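Local atomic coordinates of alpha-tubulin N-acetyltransferase (Danio rerio, PDB entry 4H6U), a protein that catalyses the transfer of an acetyl group from acetyl-coenzyme A to alpha-tubulin. Residues Ala28-His33 and His131-Glu136; Asp37-Val42 and Arg88-Gly93; Leu137-Leu142 and Lys167-Arg172. The protein carries 1 engineered substitution. One frame throughout, in Å; residues are numbered along the deposited sequence.

Interaction 1: Ala28-His33 and His131-Glu136. With ACO (acetyl coenzyme *a), chain C.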
loop_
_atom_site.group_PDB
_atom_site.type_symbol
_atom_site.label_atom_id
_atom_site.label_comp_id
_atom_site.label_asym_id
_atom_site.label_seq_id
_atom_site.Cartn_x
_atom_site.Cartn_y
_atom_site.Cartn_z
ATOM N N ALA A 28 -20.399 -3.053 -16.504
ATOM C CA ALA A 28 -20.891 -4.254 -17.197
ATOM C C ALA A 28 -22.301 -4.051 -17.786
ATOM O O ALA A 28 -22.554 -4.368 -18.960
ATOM C CB ALA A 28 -20.865 -5.478 -16.269
ATOM N N GLY A 29 -23.211 -3.517 -16.976
ATOM C CA GLY A 29 -24.555 -3.203 -17.432
ATOM C C GLY A 29 -24.565 -2.317 -18.668
ATOM O O GLY A 29 -25.260 -2.598 -19.648
ATOM N N ARG A 30 -23.801 -1.233 -18.613
ATOM C CA ARG A 30 -23.748 -0.276 -19.714
ATOM C C ARG A 30 -23.196 -0.868 -21.010
ATOM O O ARG A 30 -23.773 -0.634 -22.077
ATOM C CB ARG A 30 -22.942 0.960 -19.316
ATOM C CG ARG A 30 -23.656 1.799 -18.283
ATOM C CD ARG A 30 -22.795 2.957 -17.741
ATOM N NE ARG A 30 -23.450 3.582 -16.587
ATOM C CZ ARG A 30 -22.852 4.324 -15.636
ATOM N NH1 ARG A 30 -21.542 4.577 -15.678
ATOM N NH2 ARG A 30 -23.595 4.826 -14.640
ATOM N N LYS A 31 -22.092 -1.617 -20.919
ATOM C CA LYS A 31 -21.502 -2.285 -22.091
ATOM C C LYS A 31 -22.510 -3.263 -22.640
ATOM O O LYS A 31 -22.737 -3.308 -23.834
ATOM C CB LYS A 31 -20.199 -3.026 -21.732
ATOM N N ALA A 32 -23.143 -4.012 -21.735
ATOM C CA ALA A 32 -24.112 -5.050 -22.083
ATOM C C ALA A 32 -25.304 -4.476 -22.841
ATOM O O ALA A 32 -25.784 -5.104 -23.780
ATOM C CB ALA A 32 -24.591 -5.786 -20.820
ATOM N N HIS A 33 -25.782 -3.293 -22.452
ATOM C CA HIS A 33 -26.968 -2.697 -23.099
ATOM C C HIS A 33 -26.599 -1.791 -24.273
ATOM O O HIS A 33 -27.448 -1.076 -24.798
ATOM C CB HIS A 33 -27.848 -1.941 -22.094
ATOM C CG HIS A 33 -28.597 -2.838 -21.151
ATOM N ND1 HIS A 33 -29.931 -3.149 -21.318
ATOM C CD2 HIS A 33 -28.198 -3.481 -20.028
ATOM C CE1 HIS A 33 -30.319 -3.952 -20.342
ATOM N NE2 HIS A 33 -29.287 -4.167 -19.545
ATOM N N HIS A 131 -19.412 9.355 -13.362
ATOM C CA HIS A 131 -20.172 8.308 -14.033
ATOM C C HIS A 131 -20.713 7.288 -13.007
ATOM O O HIS A 131 -21.297 6.287 -13.366
ATOM C CB HIS A 131 -19.311 7.592 -15.052
ATOM C CG HIS A 131 -19.022 8.399 -16.278
ATOM N ND1 HIS A 131 -18.321 9.587 -16.244
ATOM C CD2 HIS A 131 -19.352 8.194 -17.576
ATOM C CE1 HIS A 131 -18.211 10.066 -17.471
ATOM N NE2 HIS A 131 -18.840 9.248 -18.296
ATOM N N GLY A 132 -20.442 7.516 -11.729
ATOM C CA GLY A 132 -20.962 6.695 -10.662
ATOM C C GLY A 132 -19.945 5.704 -10.117
ATOM O O GLY A 132 -20.250 4.961 -9.184
ATOM N N TYR A 133 -18.736 5.714 -10.684
ATOM C CA TYR A 133 -17.681 4.755 -10.334
ATOM C C TYR A 133 -17.173 4.963 -8.903
ATOM O O TYR A 133 -17.062 4.004 -8.141
ATOM C CB TYR A 133 -16.524 4.839 -11.356
ATOM C CG TYR A 133 -16.854 4.210 -12.684
ATOM C CD1 TYR A 133 -17.283 2.902 -12.753
ATOM C CD2 TYR A 133 -16.786 4.928 -13.857
ATOM C CE1 TYR A 133 -17.596 2.326 -13.956
ATOM C CE2 TYR A 133 -17.119 4.356 -15.067
ATOM C CZ TYR A 133 -17.528 3.056 -15.105
ATOM O OH TYR A 133 -17.854 2.447 -16.285
ATOM N N GLY A 134 -16.933 6.208 -8.515
ATOM C CA GLY A 134 -16.500 6.509 -7.143
ATOM C C GLY A 134 -17.520 5.963 -6.131
ATOM O O GLY A 134 -17.176 5.246 -5.179
ATOM N N SER A 135 -18.792 6.300 -6.352
ATOM C CA SER A 135 -19.901 5.768 -5.551
ATOM C C SER A 135 -19.881 4.240 -5.468
ATOM O O SER A 135 -20.113 3.684 -4.397
ATOM C CB SER A 135 -21.247 6.209 -6.147
ATOM O OG SER A 135 -21.383 7.610 -6.163
ATOM N N GLU A 136 -19.644 3.556 -6.595
ATOM C CA GLU A 136 -19.618 2.097 -6.561
ATOM C C GLU A 136 -18.477 1.608 -5.649
ATOM O O GLU A 136 -18.694 0.738 -4.831
ATOM C CB GLU A 136 -19.513 1.490 -7.976
ATOM C CG GLU A 136 -19.794 0.006 -7.972
ATOM C CD GLU A 136 -19.814 -0.646 -9.349
ATOM O OE1 GLU A 136 -19.343 -0.043 -10.337
ATOM O OE2 GLU A 136 -20.238 -1.818 -9.419
HETATM N N1A ACO C . -16.206 18.751 -9.398
HETATM C C2A ACO C . -16.995 18.641 -8.272
HETATM N N3A ACO C . -17.463 17.534 -7.734
HETATM C C4A ACO C . -17.149 16.357 -8.427
HETATM C C5A ACO C . -16.380 16.326 -9.608
HETATM C C6A ACO C . -15.907 17.603 -10.072
HETATM N N6A ACO C . -15.147 17.774 -11.183
HETATM N N7A ACO C . -16.262 14.969 -10.032
HETATM C C8A ACO C . -16.983 14.219 -9.120
HETATM N N9A ACO C . -17.536 15.069 -8.142
HETATM C C1B ACO C . -18.358 14.808 -6.984
HETATM C C2B ACO C . -19.668 15.581 -6.997
HETATM O O2B ACO C . -20.256 15.635 -5.727
HETATM C C3B ACO C . -20.500 14.563 -7.889
HETATM O O3B ACO C . -21.790 14.693 -7.764
HETATM P P3B ACO C . -22.559 15.753 -9.053
HETATM O O7A ACO C . -23.963 15.560 -8.568
HETATM O O8A ACO C . -21.885 17.059 -8.709
HETATM O O9A ACO C . -22.141 15.093 -10.328
HETATM C C4B ACO C . -20.036 13.238 -7.353
HETATM O O4B ACO C . -18.653 13.433 -6.923
HETATM C C5B ACO C . -20.181 12.180 -8.448
HETATM O O5B ACO C . -20.364 10.904 -7.962
HETATM P P1A ACO C . -19.451 9.688 -8.645
HETATM O O1A ACO C . -19.897 8.468 -7.924
HETATM O O2A ACO C . -19.457 9.813 -10.155
HETATM O O3A ACO C . -17.910 10.019 -8.114
HETATM P P2A ACO C . -16.649 9.856 -9.029
HETATM O O4A ACO C . -16.469 8.487 -9.590
HETATM O O5A ACO C . -16.288 11.047 -9.845
HETATM O O6A ACO C . -15.331 9.765 -7.760
HETATM C CBP ACO C . -13.720 11.132 -6.703
HETATM C CCP ACO C . -15.196 10.769 -6.828
HETATM C CDP ACO C . -13.487 12.272 -5.700
HETATM C CEP ACO C . -12.890 9.872 -6.305
HETATM C CAP ACO C . -13.276 11.562 -8.138
HETATM O OAP ACO C . -13.948 12.696 -8.645
HETATM C C9P ACO C . -11.728 11.617 -8.301
HETATM O O9P ACO C . -11.129 10.572 -8.398
HETATM N N8P ACO C . -10.856 12.653 -8.302
HETATM C C7P ACO C . -11.029 14.021 -8.198
HETATM C C6P ACO C . -9.660 14.754 -7.777
HETATM C C5P ACO C . -8.731 14.044 -6.715
HETATM O O5P ACO C . -7.496 14.173 -6.745
HETATM N N4P ACO C . -9.334 13.241 -5.689
HETATM C C3P ACO C . -8.602 12.511 -4.566
HETATM C C2P ACO C . -9.316 12.346 -3.157
HETATM S S1P ACO C . -8.486 12.988 -1.507
HETATM C C ACO C . -7.951 11.515 -0.630
HETATM O O ACO C . -7.786 10.548 -1.275
HETATM C CH3 ACO C . -8.460 11.330 0.781
#
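Arg30 reaches across from helix 25-32 and grips the backbone carbonyl oxygen of His131 with both terminal nitrogens. NH1 of Arg30 lies 2.9 Å from His131 O, and NH2 of Arg30 lies 3.0 Å from that same oxygen. The grip is end-on, with the oxygen almost in the guanidinium plane. NH1 arrives in the carbonyl plane on a lone pair. NH2 is tilted 24° from that plane. Both bonds are bent, since two donors converge on one acceptor. The reach comes from an extended chain: CG sits beside the backbone N (chi1 -70°), and the run from CG to NE is straight. NH1 also touches CB of His131. The arginine chain runs roughly perpendicular to the histidine side chain, with the imidazole plane turned 60° from the guanidinium. That ring is held by a bond from ND1 to the carbonyl of Gln129. The Tyr133 ring is a distant neighbour, with Arg30 CZ 6.0 Å from its centroid, so any cation-pi attraction is weak. A salt bridge from Asp37 adds a second partner for NH1.

Gly132, at the N-cap, and the first turn of helix 133-145 hold the coenzyme pyrophosphate. They belong to the Q/R-x-x-G-x-G/A motif of GNAT enzymes. Gly132 N lies 3.0 Å from O2A of acetyl-CoA, and Ser135 N lies 2.9 Å from its O1A. Gly134 N bonds O4A.

A leucine in place of Arg30 removes both donors, and would probably leave His131 O without this grip and Asp37 without its cationic mate. One peptide links the two sites: its oxygen faces Arg30 and its N-H, on Gly132, faces phosphate. The guanidinium is therefore likely to polarise this peptide and favour phosphate binding from the second shell.

Interaction 2: Asp37-Val42 and Arg88-Gly93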
loop_
_atom_site.group_PDB
_atom_site.type_symbol
_atom_site.label_atom_id
_atom_site.label_comp_id
_atom_site.label_asym_id
_atom_site.label_seq_id
_atom_site.Cartn_x
_atom_site.Cartn_y
_atom_site.Cartn_z
ATOM N N ASP A 37 -19.041 2.751 -21.377
ATOM C CA ASP A 37 -18.263 3.960 -21.185
ATOM C C ASP A 37 -16.939 3.840 -21.940
ATOM O O ASP A 37 -16.333 2.774 -22.003
ATOM C CB ASP A 37 -18.069 4.270 -19.692
ATOM C CG ASP A 37 -19.396 4.613 -18.989
ATOM O OD1 ASP A 37 -20.244 5.284 -19.604
ATOM O OD2 ASP A 37 -19.610 4.192 -17.835
ATOM N N PRO A 38 -16.514 4.943 -22.555
ATOM C CA PRO A 38 -15.254 5.089 -23.295
ATOM C C PRO A 38 -14.016 4.990 -22.397
ATOM O O PRO A 38 -13.948 5.597 -21.324
ATOM C CB PRO A 38 -15.377 6.493 -23.897
ATOM C CG PRO A 38 -16.283 7.220 -22.975
ATOM C CD PRO A 38 -17.271 6.207 -22.507
ATOM N N LEU A 39 -13.140 4.066 -22.774
ATOM C CA LEU A 39 -11.844 3.841 -22.138
ATOM C C LEU A 39 -10.750 4.785 -22.670
ATOM O O LEU A 39 -10.659 5.056 -23.863
ATOM C CB LEU A 39 -11.433 2.384 -22.326
ATOM C CG LEU A 39 -12.390 1.443 -21.591
ATOM C CD1 LEU A 39 -11.988 -0.023 -21.795
ATOM C CD2 LEU A 39 -12.454 1.794 -20.097
ATOM N N PRO A 40 -9.980 5.382 -21.763
ATOM C CA PRO A 40 -8.873 6.209 -22.255
ATOM C C PRO A 40 -7.716 5.321 -22.677
ATOM O O PRO A 40 -7.834 4.097 -22.587
ATOM C CB PRO A 40 -8.472 7.016 -21.024
ATOM C CG PRO A 40 -8.777 6.048 -19.874
ATOM C CD PRO A 40 -10.017 5.301 -20.290
ATOM N N GLN A 41 -6.615 5.927 -23.112
ATOM C CA GLN A 41 -5.441 5.168 -23.486
ATOM C C GLN A 41 -4.842 4.638 -22.203
ATOM O O GLN A 41 -4.818 5.331 -21.175
ATOM C CB GLN A 41 -4.441 6.029 -24.253
ATOM N N VAL A 42 -4.371 3.401 -22.280
ATOM C CA VAL A 42 -3.912 2.646 -21.125
ATOM C C VAL A 42 -2.523 2.072 -21.342
ATOM O O VAL A 42 -2.006 2.053 -22.451
ATOM C CB VAL A 42 -4.864 1.486 -20.784
ATOM C CG1 VAL A 42 -6.239 2.020 -20.474
ATOM C CG2 VAL A 42 -4.924 0.491 -21.925
ATOM N N ARG A 88 -8.247 -8.641 -20.621
ATOM C CA ARG A 88 -7.799 -7.627 -19.645
ATOM C C ARG A 88 -8.769 -6.477 -19.470
ATOM O O ARG A 88 -9.052 -5.743 -20.418
ATOM C CB ARG A 88 -6.464 -7.037 -20.088
ATOM C CG ARG A 88 -5.241 -7.690 -19.522
ATOM C CD ARG A 88 -4.035 -7.313 -20.372
ATOM N NE ARG A 88 -2.963 -8.295 -20.259
ATOM C CZ ARG A 88 -1.887 -8.153 -19.489
ATOM N NH1 ARG A 88 -1.720 -7.052 -18.758
ATOM N NH2 ARG A 88 -0.968 -9.119 -19.457
ATOM N N GLY A 89 -9.247 -6.272 -18.257
ATOM C CA GLY A 89 -10.088 -5.121 -18.031
ATOM C C GLY A 89 -9.257 -3.895 -17.750
ATOM O O GLY A 89 -8.036 -3.907 -17.904
ATOM N N VAL A 90 -9.916 -2.863 -17.245
ATOM C CA VAL A 90 -9.254 -1.597 -17.007
ATOM C C VAL A 90 -9.659 -1.165 -15.630
ATOM O O VAL A 90 -10.850 -1.055 -15.322
ATOM C CB VAL A 90 -9.696 -0.541 -18.030
ATOM C CG1 VAL A 90 -8.955 0.759 -17.843
ATOM C CG2 VAL A 90 -9.514 -1.094 -19.438
ATOM N N ILE A 91 -8.650 -0.820 -14.844
ATOM C CA ILE A 91 -8.843 -0.263 -13.527
ATOM C C ILE A 91 -9.211 1.189 -13.714
ATOM O O ILE A 91 -8.426 1.957 -14.292
ATOM C CB ILE A 91 -7.549 -0.375 -12.669
ATOM C CG1 ILE A 91 -7.069 -1.846 -12.564
ATOM C CG2 ILE A 91 -7.782 0.236 -11.288
ATOM C CD1 ILE A 91 -8.198 -2.828 -12.402
ATOM N N VAL A 92 -10.427 1.540 -13.297
ATOM C CA VAL A 92 -10.958 2.887 -13.512
ATOM C C VAL A 92 -10.919 3.736 -12.234
ATOM O O VAL A 92 -11.121 4.943 -12.289
ATOM C CB VAL A 92 -12.367 2.838 -14.044
ATOM C CG1 VAL A 92 -12.354 2.158 -15.390
ATOM C CG2 VAL A 92 -13.280 2.132 -13.065
ATOM N N GLY A 93 -10.691 3.092 -11.087
ATOM C CA GLY A 93 -10.548 3.803 -9.843
ATOM C C GLY A 93 -9.897 2.989 -8.723
ATOM O O GLY A 93 -9.790 1.777 -8.812
#
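Val90 meets Leu39 and Val42 through apolar carbons, mainly methyl groups, and no hydrogen bond joins Asp37-Val42 to Arg88-Gly93. The closest pair is CD1 of Leu39 and CG2 of Val90, 3.6 Å apart. The other Leu39 branch, CD2, lies 4.2 Å from CB of Val90 and equally far from its CG2. Both prongs of the leucine thus rest on the same side chain. The leucine and valine side chains lie side by side, pointing opposite ways. Val42 approaches from another direction and at a slant, with its CG1 4.0 Å from CG1 of Val90. The two Val90 branches thus have separate partners. With CG1 anti to the backbone N (chi1 -177°), that branch is directed at Val42, and CG2 is left for Leu39. The leucine is itself extended past CG (chi2 179°), which carries CD1 outward to the valine. The backbones stay well apart: the nearest CA atoms, those of Leu39 and Val90, are 7.9 Å from each other. Side chains bridge that gap.

Backbone bonds place the contact in the fold. Val90 lies on strand 90-99, an inner strand of the mixed GNAT sheet. It pairs with Asp81 on the neighbouring antiparallel strand 75-81. The loop after helix 25-32 passes alongside strand 90-99 and leads into strand 42-45. There Val42 joins an antiparallel ladder with a strand of the second subunit, so the sheet continues across the dimer interface.

Further packing comes from that subunit. Its Pro8 makes an apolar contact with Val90, so this buried valine is shared between the loop of its own chain and the neighbouring subunit. The coenzyme is remote, about 13 Å from the side chain of Leu39.

Interaction 3: Leu137-Leu142 and Lys167-Arg172. With ACO (acetyl coenzyme *a), chain C.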
loop_
_atom_site.group_PDB
_atom_site.type_symbol
_atom_site.label_atom_id
_atom_site.label_comp_id
_atom_site.label_asym_id
_atom_site.label_seq_id
_atom_site.Cartn_x
_atom_site.Cartn_y
_atom_site.Cartn_z
ATOM N N LEU A 137 -17.276 2.166 -5.760
ATOM C CA LEU A 137 -16.170 1.754 -4.888
ATOM C C LEU A 137 -16.415 2.031 -3.421
ATOM O O LEU A 137 -16.135 1.187 -2.558
ATOM C CB LEU A 137 -14.883 2.475 -5.258
ATOM C CG LEU A 137 -13.856 1.622 -5.966
ATOM C CD1 LEU A 137 -12.556 2.385 -6.092
ATOM C CD2 LEU A 137 -13.622 0.289 -5.234
ATOM N N PHE A 138 -16.840 3.262 -3.141
ATOM C CA PHE A 138 -17.049 3.698 -1.778
ATOM C C PHE A 138 -18.140 2.802 -1.156
ATOM O O PHE A 138 -17.949 2.220 -0.094
ATOM C CB PHE A 138 -17.424 5.186 -1.768
ATOM C CG PHE A 138 -17.270 5.866 -0.437
ATOM C CD1 PHE A 138 -16.027 6.070 0.135
ATOM C CD2 PHE A 138 -18.394 6.332 0.234
ATOM C CE1 PHE A 138 -15.894 6.715 1.393
ATOM C CE2 PHE A 138 -18.288 6.993 1.476
ATOM C CZ PHE A 138 -17.018 7.176 2.052
ATOM N N ASP A 139 -19.245 2.622 -1.847
ATOM C CA ASP A 139 -20.301 1.737 -1.350
ATOM C C ASP A 139 -19.798 0.309 -1.085
ATOM O O ASP A 139 -20.093 -0.273 -0.050
ATOM C CB ASP A 139 -21.487 1.684 -2.320
ATOM C CG ASP A 139 -22.343 2.949 -2.285
ATOM O OD1 ASP A 139 -22.127 3.815 -1.401
ATOM O OD2 ASP A 139 -23.264 3.068 -3.135
ATOM N N PHE A 140 -18.977 -0.233 -1.978
ATOM C CA PHE A 140 -18.447 -1.562 -1.749
ATOM C C PHE A 140 -17.608 -1.620 -0.454
ATOM O O PHE A 140 -17.757 -2.545 0.358
ATOM C CB PHE A 140 -17.630 -2.026 -2.949
ATOM C CG PHE A 140 -17.151 -3.448 -2.824
ATOM C CD1 PHE A 140 -17.884 -4.481 -3.357
ATOM C CD2 PHE A 140 -16.001 -3.747 -2.096
ATOM C CE1 PHE A 140 -17.468 -5.816 -3.228
ATOM C CE2 PHE A 140 -15.566 -5.062 -1.937
ATOM C CZ PHE A 140 -16.306 -6.112 -2.497
ATOM N N MET A 141 -16.771 -0.614 -0.238
ATOM C CA MET A 141 -15.921 -0.565 0.964
ATOM C C MET A 141 -16.798 -0.458 2.231
ATOM O O MET A 141 -16.613 -1.196 3.190
ATOM C CB MET A 141 -14.931 0.605 0.861
ATOM C CG MET A 141 -13.999 0.796 2.073
ATOM S SD MET A 141 -14.732 1.829 3.373
ATOM C CE MET A 141 -14.916 3.379 2.542
ATOM N N LEU A 142 -17.770 0.450 2.227
ATOM C CA LEU A 142 -18.657 0.606 3.375
ATOM C C LEU A 142 -19.377 -0.712 3.742
ATOM O O LEU A 142 -19.427 -1.086 4.919
ATOM C CB LEU A 142 -19.690 1.710 3.103
ATOM C CG LEU A 142 -19.128 3.116 2.817
ATOM C CD1 LEU A 142 -20.228 4.059 2.333
ATOM C CD2 LEU A 142 -18.389 3.714 4.007
ATOM N N LYS A 167 -22.472 15.874 -1.196
ATOM C CA LYS A 167 -23.601 15.701 -2.131
ATOM C C LYS A 167 -24.184 14.280 -2.140
ATOM O O LYS A 167 -25.385 14.119 -2.218
ATOM C CB LYS A 167 -23.162 16.104 -3.531
ATOM C CG LYS A 167 -22.878 17.568 -3.612
ATOM C CD LYS A 167 -22.234 18.013 -4.908
ATOM C CE LYS A 167 -23.249 18.475 -5.907
ATOM N NZ LYS A 167 -22.587 19.253 -6.982
ATOM N N ARG A 168 -23.344 13.250 -2.018
ATOM C CA ARG A 168 -23.832 11.876 -2.149
ATOM C C ARG A 168 -24.076 11.156 -0.810
ATOM O O ARG A 168 -24.887 10.222 -0.754
ATOM C CB ARG A 168 -22.884 11.077 -3.040
ATOM C CG ARG A 168 -22.800 11.621 -4.477
ATOM C CD ARG A 168 -24.020 11.158 -5.329
ATOM N NE ARG A 168 -24.034 11.835 -6.624
ATOM C CZ ARG A 168 -23.896 11.248 -7.810
ATOM N NH1 ARG A 168 -23.747 9.930 -7.905
ATOM N NH2 ARG A 168 -23.908 11.999 -8.915
ATOM N N TYR A 169 -23.404 11.601 0.262
ATOM C CA TYR A 169 -23.522 10.951 1.582
ATOM C C TYR A 169 -24.030 11.894 2.693
ATOM O O TYR A 169 -24.054 11.519 3.858
ATOM C CB TYR A 169 -22.195 10.241 1.961
ATOM C CG TYR A 169 -21.872 9.165 0.930
ATOM C CD1 TYR A 169 -22.273 7.853 1.109
ATOM C CD2 TYR A 169 -21.256 9.491 -0.257
ATOM C CE1 TYR A 169 -22.030 6.895 0.152
ATOM C CE2 TYR A 169 -21.006 8.548 -1.215
ATOM C CZ TYR A 169 -21.397 7.254 -1.016
ATOM O OH TYR A 169 -21.139 6.325 -2.003
ATOM N N ASP A 170 -24.430 13.115 2.324
ATOM C CA ASP A 170 -24.943 14.100 3.278
ATOM C C ASP A 170 -24.006 14.411 4.458
ATOM O O ASP A 170 -24.451 14.716 5.568
ATOM C CB ASP A 170 -26.293 13.645 3.793
ATOM C CG ASP A 170 -27.309 13.617 2.703
ATOM O OD1 ASP A 170 -27.026 14.270 1.673
ATOM O OD2 ASP A 170 -28.359 12.945 2.851
ATOM N N LEU A 171 -22.716 14.326 4.202
ATOM C CA LEU A 171 -21.720 14.664 5.217
ATOM C C LEU A 171 -21.374 16.148 5.073
ATOM O O LEU A 171 -20.522 16.513 4.289
ATOM C CB LEU A 171 -20.474 13.783 5.075
ATOM C CG LEU A 171 -20.646 12.300 5.373
ATOM C CD1 LEU A 171 -19.293 11.650 5.543
ATOM C CD2 LEU A 171 -21.468 12.102 6.619
ATOM N N ARG A 172 -22.007 16.976 5.894
ATOM C CA ARG A 172 -21.957 18.428 5.760
ATOM C C ARG A 172 -21.261 19.139 6.923
ATOM O O ARG A 172 -20.598 20.151 6.724
ATOM C CB ARG A 172 -23.376 18.975 5.635
ATOM C CG ARG A 172 -23.927 18.696 4.252
ATOM C CD ARG A 172 -25.399 19.040 4.078
ATOM N NE ARG A 172 -25.808 18.614 2.743
ATOM C CZ ARG A 172 -26.490 17.506 2.465
ATOM N NH1 ARG A 172 -26.913 16.698 3.437
ATOM N NH2 ARG A 172 -26.773 17.228 1.198
HETATM N N1A ACO C . -16.206 18.751 -9.398
HETATM C C2A ACO C . -16.995 18.641 -8.272
HETATM N N3A ACO C . -17.463 17.534 -7.734
HETATM C C4A ACO C . -17.149 16.357 -8.427
HETATM C C5A ACO C . -16.380 16.326 -9.608
HETATM C C6A ACO C . -15.907 17.603 -10.072
HETATM N N6A ACO C . -15.147 17.774 -11.183
HETATM N N7A ACO C . -16.262 14.969 -10.032
HETATM C C8A ACO C . -16.983 14.219 -9.120
HETATM N N9A ACO C . -17.536 15.069 -8.142
HETATM C C1B ACO C . -18.358 14.808 -6.984
HETATM C C2B ACO C . -19.668 15.581 -6.997
HETATM O O2B ACO C . -20.256 15.635 -5.727
HETATM C C3B ACO C . -20.500 14.563 -7.889
HETATM O O3B ACO C . -21.790 14.693 -7.764
HETATM P P3B ACO C . -22.559 15.753 -9.053
HETATM O O7A ACO C . -23.963 15.560 -8.568
HETATM O O8A ACO C . -21.885 17.059 -8.709
HETATM O O9A ACO C . -22.141 15.093 -10.328
HETATM C C4B ACO C . -20.036 13.238 -7.353
HETATM O O4B ACO C . -18.653 13.433 -6.923
HETATM C C5B ACO C . -20.181 12.180 -8.448
HETATM O O5B ACO C . -20.364 10.904 -7.962
HETATM P P1A ACO C . -19.451 9.688 -8.645
HETATM O O1A ACO C . -19.897 8.468 -7.924
HETATM O O2A ACO C . -19.457 9.813 -10.155
HETATM O O3A ACO C . -17.910 10.019 -8.114
HETATM P P2A ACO C . -16.649 9.856 -9.029
HETATM O O4A ACO C . -16.469 8.487 -9.590
HETATM O O5A ACO C . -16.288 11.047 -9.845
HETATM O O6A ACO C . -15.331 9.765 -7.760
HETATM C CBP ACO C . -13.720 11.132 -6.703
HETATM C CCP ACO C . -15.196 10.769 -6.828
HETATM C CDP ACO C . -13.487 12.272 -5.700
HETATM C CEP ACO C . -12.890 9.872 -6.305
HETATM C CAP ACO C . -13.276 11.562 -8.138
HETATM O OAP ACO C . -13.948 12.696 -8.645
HETATM C C9P ACO C . -11.728 11.617 -8.301
HETATM O O9P ACO C . -11.129 10.572 -8.398
HETATM N N8P ACO C . -10.856 12.653 -8.302
HETATM C C7P ACO C . -11.029 14.021 -8.198
HETATM C C6P ACO C . -9.660 14.754 -7.777
HETATM C C5P ACO C . -8.731 14.044 -6.715
HETATM O O5P ACO C . -7.496 14.173 -6.745
HETATM N N4P ACO C . -9.334 13.241 -5.689
HETATM C C3P ACO C . -8.602 12.511 -4.566
HETATM C C2P ACO C . -9.316 12.346 -3.157
HETATM S S1P ACO C . -8.486 12.988 -1.507
HETATM C C ACO C . -7.951 11.515 -0.630
HETATM O O ACO C . -7.786 10.548 -1.275
HETATM C CH3 ACO C . -8.460 11.330 0.781
#
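Tyr169 OH donates a hydrogen bond to OD1 of Asp139 at 2.8 Å. The hydroxyl meets the carboxylate from above its plane, 52° out of it, while OD1 lies near the plane of the tyrosine ring. This contact joins two helices of the GNAT fold, 133-145 and 159-168, with Tyr169 at the C-terminal end of the second. Phe138 adds a T-shaped stack. Its edge points into the face of the Tyr169 ring, with centroids 4.9 Å apart and planes at 72°. CD2 of Phe138 leads, 3.4 Å from CZ of Tyr169. The phenylalanine CG is anti to the backbone N (chi1 -163°), which carries the ring toward Tyr169. Leu142 CD1 packs obliquely on CE1 of Tyr169. Phe164 meets both rings from within helix 159-168.

The end of this helix also serves the coenzyme. Arg168 lies alongside it, with one guanidinium face over O5B and with O7A of the 3'-phosphate at the guanidinium edge. Lys167 bonds that phosphate directly. Its chain is bent about the CG-CD bond, and its NZ lies 2.9 Å from O8A of acetyl-CoA.

Overall arrangement
Along the chain, helix 25-32 comes first and meets the start of helix 133-145, so interaction 1 closes a loop that contains half the strands of the main sheet, 75-81, 90-99 and 117-124. Interaction 2 lies within that loop, joining the segment after helix 25-32 to strand 90-99. The two touch through Asp37, which meets Arg30 and the side chains of His131 and Tyr133. Interaction 3 begins only after interaction 1 has closed, and it links helix 133-145 with the end of helix 159-168. Interactions 1 and 3 share helix 133-145, and both reach acetyl-CoA. Interaction 2 meets interaction 3 where Gly93 packs against Leu137. None of the loops cross.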